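PDB 6BDE: 2,4-dihydroxyhept-2-ene-1,7-dioic acid aldolase from Kordia algicida OT-1, which probably senses nitric oxide as an H-NOX protein, binding a heme b cofactor. Local coordinates for residues D23-Q28 and Q53-N58; A158-E163 and V172-N177. The protein carries 1 engineered substitution. All coordinates share one frame; numbering follows the deposited sequence.

Contact 1. Residues D23-Q28 and Q53-N58; sequences DKIITQ and QNLSAN
Q28 and N58 meet amide to amide, each serving as both donor and acceptor to the other. N58 ND2 gives the shorter bond, 2.7 Å to Q28 OE1, which it approaches tilted 27° from the carbonyl plane; Q28 NE2 returns a longer one, 3.3 Å to N58 OD1, lying in that carbonyl's plane on a lone pair. The two amide planes are 30° apart, nearly coplanar. Q28 reaches across because its chain runs extended beyond CG (chi2 169°). The extended K24 chain passes over one face of the N58 amide, CG 3.3 Å and CE 3.4 Å from N58 ND2. The contact joins the C-terminal part of helix 19-27 and the residue after it to helix 45-59 in the helical part of the H-NOX fold, the short axes 9.1 Å apart. Beneath the polar pair, I25 turns CG2 onto the backbone, 3.6 Å from L55 N, and also meets L55 CB; L10 of helix 3-17 also packs on I25. N54 CB packs 3.4 Å from Q28 OE1, while N54 ND2 bonds to S29 OG. Replacing Q28 by an alanine is likely to remove both hydrogen bonds to the N58 amide, leaving N58 OD1 without this donor and opening a gap beside N54 CB.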
ATOM      1  N   ASP A  23     -20.552  -7.611  -3.641  1.00 63.29           N
ATOM      2  CA  ASP A  23     -21.824  -6.969  -3.949  1.00 65.38           C
ATOM      3  C   ASP A  23     -22.361  -6.192  -2.756  1.00 60.75           C
ATOM      4  O   ASP A  23     -23.016  -5.158  -2.933  1.00 56.54           O
ATOM      5  CB  ASP A  23     -22.848  -8.014  -4.391  1.00 77.47           C
ATOM      6  CG  ASP A  23     -22.466  -8.693  -5.689  1.00 87.55           C
ATOM      7  OD1 ASP A  23     -22.606  -9.931  -5.777  1.00 92.40           O
ATOM      8  OD2 ASP A  23     -22.030  -7.989  -6.624  1.00 88.94           O
ATOM      9  N   LYS A  24     -22.098  -6.671  -1.538  1.00 59.04           N
ATOM     10  CA  LYS A  24     -22.646  -6.025  -0.351  1.00 59.83           C
ATOM     11  C   LYS A  24     -22.009  -4.660  -0.118  1.00 55.44           C
ATOM     12  O   LYS A  24     -22.713  -3.654   0.023  1.00 55.79           O
ATOM     13  CB  LYS A  24     -22.456  -6.924   0.872  1.00 57.01           C
ATOM     14  CG  LYS A  24     -22.856  -6.262   2.182  1.00 59.15           C
ATOM     15  CD  LYS A  24     -23.291  -7.284   3.220  1.00 62.47           C
ATOM     16  CE  LYS A  24     -23.701  -6.603   4.518  1.00 61.83           C
ATOM     17  NZ  LYS A  24     -24.286  -7.561   5.497  1.00 63.47           N
ATOM     18  N   ILE A  25     -20.675  -4.606  -0.073  1.00 48.88           N
ATOM     19  CA  ILE A  25     -20.004  -3.336   0.190  1.00 47.66           C
ATOM     20  C   ILE A  25     -20.238  -2.354  -0.949  1.00 49.20           C
ATOM     21  O   ILE A  25     -20.214  -1.135  -0.740  1.00 49.84           O
ATOM     22  CB  ILE A  25     -18.501  -3.559   0.449  1.00 46.98           C
ATOM     23  CG1 ILE A  25     -17.802  -4.087  -0.806  1.00 43.29           C
ATOM     24  CG2 ILE A  25     -18.298  -4.511   1.618  1.00 43.92           C
ATOM     25  CD1 ILE A  25     -16.294  -4.165  -0.674  1.00 45.06           C
ATOM     26  N   ILE A  26     -20.473  -2.855  -2.164  1.00 52.40           N
ATOM     27  CA  ILE A  26     -20.823  -1.974  -3.273  1.00 53.10           C
ATOM     28  C   ILE A  26     -22.241  -1.446  -3.100  1.00 54.10           C
ATOM     29  O   ILE A  26     -22.514  -0.264  -3.338  1.00 54.13           O
ATOM     30  CB  ILE A  26     -20.646  -2.709  -4.614  1.00 58.21           C
ATOM     31  CG1 ILE A  26     -19.163  -2.818  -4.971  1.00 56.91           C
ATOM     32  CG2 ILE A  26     -21.409  -2.002  -5.725  1.00 63.21           C
ATOM     33  CD1 ILE A  26     -18.902  -3.550  -6.268  1.00 58.91           C
ATOM     34  N   THR A  27     -23.165  -2.311  -2.673  1.00 54.51           N
ATOM     35  CA  THR A  27     -24.541  -1.875  -2.455  1.00 58.34           C
ATOM     36  C   THR A  27     -24.630  -0.878  -1.303  1.00 57.31           C
ATOM     37  O   THR A  27     -25.362   0.115  -1.392  1.00 59.54           O
ATOM     38  CB  THR A  27     -25.438  -3.090  -2.204  1.00 55.87           C
ATOM     39  OG1 THR A  27     -25.634  -3.799  -3.435  1.00 71.44           O
ATOM     40  CG2 THR A  27     -26.792  -2.665  -1.658  1.00 58.70           C
ATOM     41  N   GLN A  28     -23.876  -1.111  -0.224  1.00 53.59           N
ATOM     42  CA  GLN A  28     -23.845  -0.179   0.899  1.00 53.82           C
ATOM     43  C   GLN A  28     -23.156   1.139   0.568  1.00 59.11           C
ATOM     44  O   GLN A  28     -23.199   2.057   1.394  1.00 60.08           O
ATOM     45  CB  GLN A  28     -23.145  -0.815   2.105  1.00 52.55           C
ATOM     46  CG  GLN A  28     -23.778  -2.089   2.622  1.00 50.24           C
ATOM     47  CD  GLN A  28     -22.893  -2.810   3.623  1.00 53.66           C
ATOM     48  OE1 GLN A  28     -21.724  -3.085   3.351  1.00 48.40           O
ATOM     49  NE2 GLN A  28     -23.447  -3.113   4.790  1.00 64.62           N
ATOM     50  N   GLN A  53     -14.585   1.055   4.675  1.00 32.06           N
ATOM     51  CA  GLN A  53     -15.361   1.186   5.904  1.00 33.96           C
ATOM     52  C   GLN A  53     -16.482   0.156   5.964  1.00 37.34           C
ATOM     53  O   GLN A  53     -16.764  -0.405   7.029  1.00 42.17           O
ATOM     54  CB  GLN A  53     -15.925   2.602   6.019  1.00 33.23           C
ATOM     55  CG  GLN A  53     -14.894   3.654   6.398  1.00 34.51           C
ATOM     56  CD  GLN A  53     -15.446   5.065   6.317  1.00 35.78           C
ATOM     57  OE1 GLN A  53     -16.516   5.293   5.752  1.00 38.96           O
ATOM     58  NE2 GLN A  53     -14.715   6.020   6.881  1.00 41.77           N
ATOM     59  N   ASN A  54     -17.136  -0.105   4.829  1.00 39.22           N
ATOM     60  CA  ASN A  54     -18.224  -1.076   4.816  1.00 42.40           C
ATOM     61  C   ASN A  54     -17.696  -2.500   4.933  1.00 40.04           C
ATOM     62  O   ASN A  54     -18.318  -3.346   5.586  1.00 42.50           O
ATOM     63  CB  ASN A  54     -19.059  -0.912   3.547  1.00 48.61           C
ATOM     64  CG  ASN A  54     -19.998   0.276   3.619  1.00 50.22           C
ATOM     65  OD1 ASN A  54     -20.672   0.489   4.627  1.00 50.21           O
ATOM     66  ND2 ASN A  54     -20.047   1.060   2.547  1.00 52.66           N
ATOM     67  N   LEU A  55     -16.552  -2.784   4.306  1.00 37.81           N
ATOM     68  CA  LEU A  55     -15.940  -4.101   4.451  1.00 38.06           C
ATOM     69  C   LEU A  55     -15.508  -4.348   5.890  1.00 39.14           C
ATOM     70  O   LEU A  55     -15.669  -5.457   6.414  1.00 39.66           O
ATOM     71  CB  LEU A  55     -14.748  -4.236   3.503  1.00 37.87           C
ATOM     72  CG  LEU A  55     -14.036  -5.591   3.485  1.00 35.41           C
ATOM     73  CD1 LEU A  55     -14.930  -6.660   2.884  1.00 38.34           C
ATOM     74  CD2 LEU A  55     -12.721  -5.499   2.726  1.00 37.35           C
ATOM     75  N   SER A  56     -14.964  -3.321   6.547  1.00 35.69           N
ATOM     76  CA  SER A  56     -14.531  -3.472   7.932  1.00 39.87           C
ATOM     77  C   SER A  56     -15.712  -3.736   8.856  1.00 40.43           C
ATOM     78  O   SER A  56     -15.625  -4.569   9.765  1.00 44.80           O
ATOM     79  CB  SER A  56     -13.767  -2.227   8.379  1.00 37.24           C
ATOM     80  OG  SER A  56     -13.260  -2.386   9.694  1.00 39.26           O
ATOM     81  N   ALA A  57     -16.828  -3.036   8.638  1.00 39.28           N
ATOM     82  CA  ALA A  57     -18.004  -3.248   9.475  1.00 38.35           C
ATOM     83  C   ALA A  57     -18.613  -4.624   9.236  1.00 44.19           C
ATOM     84  O   ALA A  57     -19.087  -5.271  10.179  1.00 49.04           O
ATOM     85  CB  ALA A  57     -19.038  -2.152   9.216  1.00 43.16           C
ATOM     86  N   ASN A  58     -18.603  -5.092   7.987  1.00 43.66           N
ATOM     87  CA  ASN A  58     -19.234  -6.370   7.674  1.00 44.73           C
ATOM     88  C   ASN A  58     -18.385  -7.542   8.154  1.00 47.16           C
ATOM     89  O   ASN A  58     -18.920  -8.540   8.651  1.00 48.07           O
ATOM     90  CB  ASN A  58     -19.489  -6.466   6.170  1.00 51.00           C
ATOM     91  CG  ASN A  58     -20.517  -5.462   5.691  1.00 50.31           C
ATOM     92  OD1 ASN A  58     -21.234  -4.863   6.492  1.00 53.71           O
ATOM     93  ND2 ASN A  58     -20.585  -5.262   4.380  1.00 50.02           N
TER

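Contact 2. Residues A158-E163 and V172-N177; sequences AEIILE and VKFIIN
L162 lies over one face of the F174 ring, its CG 4.0 Å from the ring centroid and 19° off the normal, a CH-pi contact displaced toward the rim. Its CD1 comes closer still to the ring's border, 3.5 Å from F174 CE2. I160 CG2 sits at the ring's edge, near its plane, 3.8 Å from F174 CD2; chi1 -54° sets CG2 anti to the backbone N, where this methyl also meets I176 CG1. I160, L162, F174 and I176 share one face of a two-stranded antiparallel beta hairpin, strands 158-164 and 171-178, within the sheet of the H-NOX fold; V172 CG1 packs against L162 CG from beside them. Three hydrogen-bonded pairs, E159 with N177, I161 with I175 and E163 with K173, alternate with the non-hydrogen-bonded pairs I160-I176 and L162-F174 and fix this register. The central pair is nearly straight: I161 N to I175 O has an N-H...O angle of 171°, and I175 N to I161 O is 2.8 Å long. On the other face, E163 and K173 run side by side, with E163 OE1 4.6 Å from K173 NZ, beyond salt-bridge range, and E163 OE2 lies 3.5 Å from I175 CD1. A water accepts from N177 ND2 and lies 2.8 Å from E159 OE1, while N177 OD1 bonds to S128 OG. Farther out, strand 128-134 pairs by backbone bonds with V172, F174 and I176, and M147 and F151 of helix 140-153 cover F174 and I176, respectively.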
ATOM      1  N   ALA A 158      12.157  -7.041   8.519  1.00 42.27           N
ATOM      2  CA  ALA A 158      12.407  -5.807   9.246  1.00 38.03           C
ATOM      3  C   ALA A 158      11.332  -5.582  10.296  1.00 34.85           C
ATOM      4  O   ALA A 158      10.171  -5.962  10.116  1.00 38.32           O
ATOM      5  CB  ALA A 158      12.460  -4.602   8.301  1.00 32.69           C
ATOM      6  N   GLU A 159      11.741  -4.962  11.399  1.00 32.65           N
ATOM      7  CA  GLU A 159      10.806  -4.399  12.361  1.00 37.32           C
ATOM      8  C   GLU A 159      10.442  -2.990  11.911  1.00 36.77           C
ATOM      9  O   GLU A 159      11.323  -2.136  11.761  1.00 37.47           O
ATOM     10  CB  GLU A 159      11.421  -4.376  13.759  1.00 43.79           C
ATOM     11  CG  GLU A 159      10.678  -3.491  14.747  1.00 51.80           C
ATOM     12  CD  GLU A 159      11.504  -3.176  15.979  1.00 60.81           C
ATOM     13  OE1 GLU A 159      12.539  -2.489  15.840  1.00 58.67           O
ATOM     14  OE2 GLU A 159      11.120  -3.614  17.083  1.00 62.20           O
ATOM     15  N   ILE A 160       9.155  -2.748  11.681  1.00 34.82           N
ATOM     16  CA  ILE A 160       8.674  -1.463  11.187  1.00 30.26           C
ATOM     17  C   ILE A 160       7.682  -0.909  12.200  1.00 36.53           C
ATOM     18  O   ILE A 160       6.613  -1.493  12.416  1.00 35.80           O
ATOM     19  CB  ILE A 160       8.035  -1.587   9.796  1.00 28.21           C
ATOM     20  CG1 ILE A 160       9.012  -2.255   8.824  1.00 31.83           C
ATOM     21  CG2 ILE A 160       7.626  -0.216   9.280  1.00 26.97           C
ATOM     22  CD1 ILE A 160       8.498  -2.347   7.404  1.00 31.19           C
ATOM     23  N   ILE A 161       8.038   0.214  12.817  1.00 33.43           N
ATOM     24  CA  ILE A 161       7.220   0.860  13.836  1.00 32.50           C
ATOM     25  C   ILE A 161       6.576   2.094  13.220  1.00 31.85           C
ATOM     26  O   ILE A 161       7.255   2.896  12.567  1.00 32.13           O
ATOM     27  CB  ILE A 161       8.057   1.232  15.073  1.00 32.44           C
ATOM     28  CG1 ILE A 161       8.707  -0.019  15.668  1.00 37.52           C
ATOM     29  CG2 ILE A 161       7.197   1.940  16.110  1.00 37.39           C
ATOM     30  CD1 ILE A 161       9.749   0.276  16.722  1.00 45.97           C
ATOM     31  N   LEU A 162       5.271   2.241  13.424  1.00 31.37           N
ATOM     32  CA  LEU A 162       4.512   3.366  12.897  1.00 29.23           C
ATOM     33  C   LEU A 162       4.107   4.285  14.040  1.00 35.14           C
ATOM     34  O   LEU A 162       3.510   3.835  15.024  1.00 35.66           O
ATOM     35  CB  LEU A 162       3.270   2.889  12.139  1.00 26.93           C
ATOM     36  CG  LEU A 162       3.428   2.551  10.653  1.00 27.35           C
ATOM     37  CD1 LEU A 162       4.350   1.354  10.447  1.00 30.91           C
ATOM     38  CD2 LEU A 162       2.070   2.307  10.011  1.00 28.17           C
ATOM     39  N   GLU A 163       4.433   5.569  13.908  1.00 30.93           N
ATOM     40  CA  GLU A 163       4.062   6.591  14.882  1.00 34.20           C
ATOM     41  C   GLU A 163       3.179   7.613  14.179  1.00 36.97           C
ATOM     42  O   GLU A 163       3.646   8.335  13.292  1.00 37.46           O
ATOM     43  CB  GLU A 163       5.298   7.260  15.484  1.00 35.62           C
ATOM     44  CG  GLU A 163       6.234   6.315  16.215  1.00 54.38           C
ATOM     45  CD  GLU A 163       7.350   7.050  16.932  1.00 66.88           C
ATOM     46  OE1 GLU A 163       7.439   8.287  16.783  1.00 66.82           O
ATOM     47  OE2 GLU A 163       8.140   6.392  17.642  1.00 69.11           O
ATOM     48  N   VAL A 172       2.528   9.974   9.272  1.00 26.28           N
ATOM     49  CA  VAL A 172       2.988   8.808  10.017  1.00 30.13           C
ATOM     50  C   VAL A 172       4.496   8.690   9.861  1.00 32.52           C
ATOM     51  O   VAL A 172       5.014   8.726   8.739  1.00 29.91           O
ATOM     52  CB  VAL A 172       2.296   7.517   9.538  1.00 28.10           C
ATOM     53  CG1 VAL A 172       2.766   6.325  10.359  1.00 28.77           C
ATOM     54  CG2 VAL A 172       0.782   7.659   9.610  1.00 30.79           C
ATOM     55  N   LYS A 173       5.198   8.542  10.982  1.00 27.90           N
ATOM     56  CA  LYS A 173       6.635   8.302  10.973  1.00 26.34           C
ATOM     57  C   LYS A 173       6.891   6.800  10.926  1.00 28.60           C
ATOM     58  O   LYS A 173       6.447   6.062  11.812  1.00 31.45           O
ATOM     59  CB  LYS A 173       7.298   8.920  12.203  1.00 30.65           C
ATOM     60  CG  LYS A 173       8.811   8.761  12.235  1.00 37.01           C
ATOM     61  CD  LYS A 173       9.371   9.044  13.620  1.00 43.17           C
ATOM     62  CE  LYS A 173      10.570   9.975  13.556  1.00 51.66           C
ATOM     63  NZ  LYS A 173      11.140  10.246  14.904  1.00 54.34           N
ATOM     64  N   PHE A 174       7.600   6.352   9.893  1.00 27.02           N
ATOM     65  CA  PHE A 174       7.988   4.954   9.747  1.00 27.19           C
ATOM     66  C   PHE A 174       9.406   4.781  10.275  1.00 28.82           C
ATOM     67  O   PHE A 174      10.336   5.433   9.788  1.00 31.12           O
ATOM     68  CB  PHE A 174       7.913   4.512   8.285  1.00 30.41           C
ATOM     69  CG  PHE A 174       6.524   4.190   7.812  1.00 27.91           C
ATOM     70  CD1 PHE A 174       5.608   5.198   7.562  1.00 26.90           C
ATOM     71  CD2 PHE A 174       6.140   2.877   7.599  1.00 33.32           C
ATOM     72  CE1 PHE A 174       4.332   4.901   7.117  1.00 26.39           C
ATOM     73  CE2 PHE A 174       4.867   2.574   7.154  1.00 31.99           C
ATOM     74  CZ  PHE A 174       3.961   3.586   6.914  1.00 25.39           C
ATOM     75  N   ILE A 175       9.571   3.908  11.261  1.00 28.43           N
ATOM     76  CA  ILE A 175      10.882   3.570  11.804  1.00 32.21           C
ATOM     77  C   ILE A 175      11.173   2.136  11.381  1.00 36.09           C
ATOM     78  O   ILE A 175      10.625   1.183  11.946  1.00 36.31           O
ATOM     79  CB  ILE A 175      10.940   3.737  13.326  1.00 42.11           C
ATOM     80  CG1 ILE A 175      10.401   5.110  13.730  1.00 49.31           C
ATOM     81  CG2 ILE A 175      12.366   3.561  13.822  1.00 45.40           C
ATOM     82  CD1 ILE A 175      10.432   5.367  15.220  1.00 54.99           C
ATOM     83  N   ILE A 176      12.034   1.979  10.380  1.00 32.75           N
ATOM     84  CA  ILE A 176      12.325   0.687   9.769  1.00 33.13           C
ATOM     85  C   ILE A 176      13.713   0.242  10.204  1.00 32.43           C
ATOM     86  O   ILE A 176      14.693   0.977  10.030  1.00 35.89           O
ATOM     87  CB  ILE A 176      12.227   0.759   8.236  1.00 33.31           C
ATOM     88  CG1 ILE A 176      10.858   1.292   7.812  1.00 34.83           C
ATOM     89  CG2 ILE A 176      12.485  -0.607   7.626  1.00 36.91           C
ATOM     90  CD1 ILE A 176      10.894   2.136   6.556  1.00 34.50           C
ATOM     91  N   ASN A 177      13.798  -0.963  10.765  1.00 36.01           N
ATOM     92  CA  ASN A 177      15.064  -1.539  11.208  1.00 41.75           C
ATOM     93  C   ASN A 177      15.139  -2.975  10.709  1.00 46.29           C
ATOM     94  O   ASN A 177      14.340  -3.820  11.127  1.00 41.16           O
ATOM     95  CB  ASN A 177      15.194  -1.485  12.730  1.00 51.69           C
ATOM     96  CG  ASN A 177      15.836  -0.200  13.213  1.00 63.90           C
ATOM     97  OD1 ASN A 177      17.059  -0.062  13.206  1.00 66.93           O
ATOM     98  ND2 ASN A 177      15.011   0.749  13.640  1.00 64.45           N
TER
HETATM   99  O   HOH W   1      12.304  -0.230  14.270  1.00 52.96           O

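Overall arrangement
Contacts 1 and 2 occupy separate parts of the H-NOX fold: contact 1 joins helices 19-27 and 45-59, whereas contact 2 is the hairpin of strands 158-164 and 171-178. Their centres are 30 Å apart, and their nearest atoms about 16 Å, so they do not touch; along the chain, the first closes before the second opens. Only contact 2 comes near the heme: the side chain of F174 is about 6 Å from the bound cofactor and about 4 Å from that of Y133, a heme-binding residue on the neighbouring strand 128-134. Contact 1 lies away from the annotated heme-binding residues, including H104, the axial ligand of the iron.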